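Local coordinates for biotin transporter BioY (Lactococcus lactis subsp. cremoris, PDB 4DVE), which binds biotin in the membrane and probably serves as the substrate-binding S component of an energy-coupling factor (ECF) transporter, at residues L96-G101 and S152-I157; V143-A148 and T161-N166. All coordinates share one frame; numbering follows the deposited sequence.

Contact 1: residues L96-G101 and S152-I157. With BTN (biotin), chain D.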
loop_
_atom_site.group_PDB
_atom_site.type_symbol
_atom_site.label_atom_id
_atom_site.label_comp_id
_atom_site.label_asym_id
_atom_site.label_seq_id
_atom_site.Cartn_x
_atom_site.Cartn_y
_atom_site.Cartn_z
ATOM N N LEU A 96 -0.623 13.376 -11.843
ATOM C CA LEU A 96 0.073 13.338 -13.124
ATOM C C LEU A 96 1.554 13.645 -12.957
ATOM O O LEU A 96 2.276 13.700 -13.946
ATOM C CB LEU A 96 -0.534 14.346 -14.122
ATOM C CG LEU A 96 -1.938 14.030 -14.624
ATOM C CD1 LEU A 96 -2.424 15.115 -15.589
ATOM C CD2 LEU A 96 -1.958 12.649 -15.269
ATOM N N GLY A 97 1.999 13.880 -11.724
ATOM C CA GLY A 97 3.385 14.249 -11.477
ATOM C C GLY A 97 4.312 13.030 -11.408
ATOM O O GLY A 97 3.919 11.900 -11.731
ATOM N N PRO A 98 5.542 13.256 -10.935
ATOM C CA PRO A 98 6.595 12.213 -10.975
ATOM C C PRO A 98 6.267 10.944 -10.184
ATOM O O PRO A 98 6.691 9.865 -10.584
ATOM C CB PRO A 98 7.830 12.902 -10.406
ATOM C CG PRO A 98 7.469 14.352 -10.227
ATOM C CD PRO A 98 6.017 14.574 -10.468
ATOM N N SER A 99 5.498 11.072 -9.093
ATOM C CA SER A 99 5.179 9.952 -8.241
ATOM C C SER A 99 3.791 9.339 -8.545
ATOM O O SER A 99 3.325 8.462 -7.812
ATOM C CB SER A 99 5.282 10.385 -6.772
ATOM O OG SER A 99 4.163 11.201 -6.386
ATOM N N GLY A 100 3.164 9.761 -9.646
ATOM C CA GLY A 100 1.817 9.286 -10.010
ATOM C C GLY A 100 1.690 7.778 -10.171
ATOM O O GLY A 100 0.698 7.169 -9.750
ATOM N N GLY A 101 2.703 7.173 -10.775
ATOM C CA GLY A 101 2.721 5.745 -11.035
ATOM C C GLY A 101 2.656 4.902 -9.776
ATOM O O GLY A 101 1.926 3.905 -9.736
ATOM N N SER A 152 9.820 7.645 -15.654
ATOM C CA SER A 152 10.570 7.722 -16.900
ATOM C C SER A 152 9.806 8.540 -17.947
ATOM O O SER A 152 10.345 9.466 -18.560
ATOM C CB SER A 152 10.833 6.304 -17.429
ATOM O OG SER A 152 11.563 6.366 -18.628
ATOM N N PHE A 153 8.534 8.210 -18.119
ATOM C CA PHE A 153 7.700 8.919 -19.084
ATOM C C PHE A 153 7.409 10.336 -18.642
ATOM O O PHE A 153 7.562 11.243 -19.413
ATOM C CB PHE A 153 6.394 8.161 -19.382
ATOM C CG PHE A 153 6.561 7.040 -20.373
ATOM C CD1 PHE A 153 6.600 7.307 -21.743
ATOM C CD2 PHE A 153 6.674 5.721 -19.952
ATOM C CE1 PHE A 153 6.758 6.274 -22.658
ATOM C CE2 PHE A 153 6.831 4.686 -20.863
ATOM C CZ PHE A 153 6.870 4.964 -22.215
ATOM N N GLN A 154 6.997 10.569 -17.408
ATOM C CA GLN A 154 6.558 11.946 -17.103
ATOM C C GLN A 154 7.695 12.933 -16.853
ATOM O O GLN A 154 7.510 14.109 -17.052
ATOM C CB GLN A 154 5.443 12.012 -16.039
ATOM C CG GLN A 154 5.862 12.170 -14.618
ATOM C CD GLN A 154 6.394 13.533 -14.240
ATOM O OE1 GLN A 154 5.768 14.571 -14.420
ATOM N NE2 GLN A 154 7.531 13.513 -13.654
ATOM N N SER A 155 8.858 12.467 -16.415
ATOM C CA SER A 155 9.976 13.359 -16.197
ATOM C C SER A 155 10.977 13.306 -17.352
ATOM O O SER A 155 11.994 13.953 -17.301
ATOM C CB SER A 155 10.683 13.033 -14.889
ATOM O OG SER A 155 9.818 13.397 -13.839
ATOM N N ASN A 156 10.664 12.524 -18.374
ATOM C CA ASN A 156 11.495 12.378 -19.561
ATOM C C ASN A 156 12.915 12.020 -19.157
ATOM O O ASN A 156 13.874 12.730 -19.478
ATOM C CB ASN A 156 11.470 13.646 -20.419
ATOM C CG ASN A 156 12.320 13.518 -21.674
ATOM O OD1 ASN A 156 12.480 12.416 -22.189
ATOM N ND2 ASN A 156 12.886 14.631 -22.146
ATOM N N ILE A 157 13.042 10.938 -18.409
ATOM C CA ILE A 157 14.354 10.402 -18.121
ATOM C C ILE A 157 14.449 8.961 -18.603
ATOM O O ILE A 157 13.436 8.263 -18.653
ATOM C CB ILE A 157 14.727 10.533 -16.632
ATOM C CG1 ILE A 157 13.871 9.666 -15.757
ATOM C CG2 ILE A 157 14.607 11.982 -16.147
ATOM C CD1 ILE A 157 14.652 9.214 -14.549
HETATM C C11 BTN D . 3.368 10.826 -3.140
HETATM O O11 BTN D . 3.025 11.095 -1.966
HETATM O O12 BTN D . 3.341 11.709 -4.009
HETATM C C10 BTN D . 3.807 9.405 -3.540
HETATM C C9 BTN D . 5.273 9.109 -3.212
HETATM C C8 BTN D . 5.664 7.694 -3.700
HETATM C C7 BTN D . 7.017 7.258 -3.118
HETATM C C2 BTN D . 7.418 5.858 -3.546
HETATM S S1 BTN D . 6.324 4.623 -2.822
HETATM C C6 BTN D . 7.509 3.336 -3.150
HETATM C C5 BTN D . 8.925 3.940 -2.980
HETATM N N1 BTN D . 9.392 3.785 -1.627
HETATM C C3 BTN D . 9.537 4.943 -0.989
HETATM O O3 BTN D . 9.930 5.080 0.170
HETATM N N2 BTN D . 9.200 5.932 -1.835
HETATM C C4 BTN D . 8.833 5.458 -3.146
#
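Gln154, on the last turns of helix 128-155, lays its amide obliquely over the ring of Pro98, illustrating how the end of one helix and the loop before another can meet through one long side chain. The chain is bent about its CB–CG bond (chi2 72°), which brings the amide over the Pro98 ring. Its methylene CG sits 3.5 Å from Gly97 O, and NE2, as modelled, lies 3.3 Å from Pro98 CB, so that Gln154 accounts for nearly all of the touching. The exact setting of the amide is doubtful, because Gln154 NE2 is modelled too close to Ser155 OG for a proper hydrogen bond. Toward solvent the packing thins: Ser155 OG comes no nearer to Pro98 CB than 4.0 Å, and Leu96 is exposed.

Each partner is shaped chiefly by bonds of its own. Residues Gly97 to Gly100 form a type I turn, closed by Gly100 N to Gly97 O at 3.1 Å, and Gly97 O also accepts from Trp150 NE1. Beyond helix 128-155, Ile157 N returns to Ser152 O across Asn156, whose phi is positive, while Ser152 OG reaches Ile157 O at 2.7 Å, almost in line with the C=O bond (169°).

Buried on the far side of the turn is Ser99, the N-cap of helix 100-119, whose side chain makes no capping bond. Its OG instead donates to the biotin carboxylate oxygen O12 at 2.6 Å, with Arg103 as a further partner of the hydroxyl. With no hydrogen bond between the segments, the contact rests on packing, and the turn's polar chemistry is spent on its own fold and on the ligand.

Contact 2: residues V143-A148 and T161-N166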
loop_
_atom_site.group_PDB
_atom_site.type_symbol
_atom_site.label_atom_id
_atom_site.label_comp_id
_atom_site.label_asym_id
_atom_site.label_seq_id
_atom_site.Cartn_x
_atom_site.Cartn_y
_atom_site.Cartn_z
ATOM N N VAL A 143 4.670 -2.131 -7.252
ATOM C CA VAL A 143 4.585 -0.685 -7.020
ATOM C C VAL A 143 5.782 0.117 -7.569
ATOM O O VAL A 143 5.584 1.093 -8.330
ATOM C CB VAL A 143 4.336 -0.379 -5.531
ATOM C CG1 VAL A 143 4.500 1.119 -5.207
ATOM C CG2 VAL A 143 2.950 -0.927 -5.115
ATOM N N ASP A 144 7.001 -0.321 -7.240
ATOM C CA ASP A 144 8.211 0.401 -7.605
ATOM C C ASP A 144 8.488 0.314 -9.124
ATOM O O ASP A 144 8.924 1.281 -9.731
ATOM C CB ASP A 144 9.427 -0.037 -6.752
ATOM C CG ASP A 144 9.247 0.256 -5.234
ATOM O OD1 ASP A 144 8.188 0.789 -4.831
ATOM O OD2 ASP A 144 10.144 -0.113 -4.414
ATOM N N PHE A 145 8.142 -0.803 -9.737
ATOM C CA PHE A 145 8.228 -0.963 -11.183
ATOM C C PHE A 145 7.268 -0.056 -11.952
ATOM O O PHE A 145 7.694 0.686 -12.855
ATOM C CB PHE A 145 7.994 -2.426 -11.546
ATOM C CG PHE A 145 8.220 -2.714 -12.959
ATOM C CD1 PHE A 145 9.517 -2.696 -13.473
ATOM C CD2 PHE A 145 7.160 -2.934 -13.808
ATOM C CE1 PHE A 145 9.755 -2.944 -14.816
ATOM C CE2 PHE A 145 7.390 -3.195 -15.152
ATOM C CZ PHE A 145 8.684 -3.191 -15.660
ATOM N N VAL A 146 5.982 -0.082 -11.604
ATOM C CA VAL A 146 5.033 0.850 -12.238
ATOM C C VAL A 146 5.441 2.322 -11.997
ATOM O O VAL A 146 5.367 3.155 -12.906
ATOM C CB VAL A 146 3.556 0.613 -11.795
ATOM C CG1 VAL A 146 2.608 1.627 -12.447
ATOM C CG2 VAL A 146 3.113 -0.824 -12.154
ATOM N N GLY A 147 5.821 2.633 -10.767
ATOM C CA GLY A 147 6.308 3.956 -10.404
ATOM C C GLY A 147 7.495 4.414 -11.253
ATOM O O GLY A 147 7.509 5.562 -11.722
ATOM N N ALA A 148 8.464 3.513 -11.440
ATOM C CA ALA A 148 9.674 3.767 -12.216
ATOM C C ALA A 148 9.367 4.007 -13.699
ATOM O O ALA A 148 9.954 4.904 -14.346
ATOM C CB ALA A 148 10.676 2.610 -12.043
ATOM N N THR A 161 17.762 4.524 -16.206
ATOM C CA THR A 161 18.099 5.423 -15.113
ATOM C C THR A 161 17.043 5.431 -14.019
ATOM O O THR A 161 17.362 5.452 -12.838
ATOM C CB THR A 161 18.290 6.834 -15.680
ATOM O OG1 THR A 161 19.360 6.762 -16.600
ATOM C CG2 THR A 161 18.586 7.868 -14.607
ATOM N N SER A 162 15.790 5.445 -14.425
ATOM C CA SER A 162 14.687 5.419 -13.477
ATOM C C SER A 162 14.668 4.094 -12.700
ATOM O O SER A 162 14.550 4.092 -11.468
ATOM C CB SER A 162 13.366 5.607 -14.217
ATOM O OG SER A 162 12.304 5.651 -13.291
ATOM N N LEU A 163 14.812 2.977 -13.417
ATOM C CA LEU A 163 14.772 1.670 -12.784
ATOM C C LEU A 163 15.906 1.486 -11.769
ATOM O O LEU A 163 15.681 1.014 -10.645
ATOM C CB LEU A 163 14.832 0.558 -13.838
ATOM C CG LEU A 163 13.565 0.403 -14.668
ATOM C CD1 LEU A 163 13.885 -0.458 -15.912
ATOM C CD2 LEU A 163 12.458 -0.216 -13.815
ATOM N N ILE A 164 17.108 1.874 -12.158
ATOM C CA ILE A 164 18.268 1.794 -11.267
ATOM C C ILE A 164 18.164 2.730 -10.050
ATOM O O ILE A 164 18.494 2.329 -8.919
ATOM C CB ILE A 164 19.578 2.074 -12.028
ATOM C CG1 ILE A 164 19.886 0.919 -12.979
ATOM C CG2 ILE A 164 20.732 2.251 -11.053
ATOM C CD1 ILE A 164 21.083 1.195 -13.891
ATOM N N SER A 165 17.685 3.948 -10.280
ATOM C CA SER A 165 17.488 4.931 -9.210
ATOM C C SER A 165 16.479 4.428 -8.164
ATOM O O SER A 165 16.600 4.732 -6.966
ATOM C CB SER A 165 17.005 6.273 -9.780
ATOM O OG SER A 165 17.976 6.835 -10.633
ATOM N N ASN A 166 15.514 3.643 -8.617
ATOM C CA ASN A 166 14.520 3.080 -7.719
ATOM C C ASN A 166 15.038 2.025 -6.748
ATOM O O ASN A 166 14.362 1.696 -5.789
ATOM C CB ASN A 166 13.319 2.559 -8.500
ATOM C CG ASN A 166 12.295 3.657 -8.729
ATOM O OD1 ASN A 166 12.488 4.579 -9.563
ATOM N ND2 ASN A 166 11.268 3.635 -7.937
#
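Ala148 CB points into the face of helix 159-165, where the ends of Leu163 and Asn166 close around it; these three residues bury most of the interface. Leu163 brings the branch CD2 to 3.8 Å from the methyl CB of Ala148, and the same CD2 also meets Phe145 CD1 at 3.9 Å. Phe145 leaves its backbone away from the partner helix, yet with CG trans to N (chi1 -173°) the ring swings back far enough to touch. From the other flank the Asn166 amide packs on Ala148, its CG 3.8 Å from Ala148 CB; which way round that amide is turned is uncertain.

The two helices make a helical hairpin within the bundle of this S component: segments 143-148 and 161-165 run nearly antiparallel (146°), their axes 9.3 Å apart, near enough for one side chain to bridge to the opposing backbone. Ser162 OG donates to Ala148 O at 2.7 Å, well off the line of the carbonyl (114°) and tilted somewhat from its plane.

One turn earlier, buried Asp144 points toward Asn166, and its side chain comes to about 3 Å from biotin. Its carboxylate also lies close to that of Asp173, which hydrogen-bonds biotin, so that one of the two acids may be protonated.

The two contacts lie about 10 Å apart between centres, and both draw on helix 128-155. Along the chain their segments alternate, in the order 96-101, 143-148, 152-157, 161-166, so that the helix end meets the loop before helix 100-119 while an earlier turn packs on helix 159-165. They also touch directly, through Gly101 O and Val146 CG1 at 3.6 Å and through Ile157 CD1 and Ser162 CB at 3.8 Å. Contact 1 sits near the protein surface and contact 2 deeper inside, yet each carries a biotin-pocket residue: Ser99 and Asp144, so the two contacts contribute to the pocket at the carboxylate end and near the ring system.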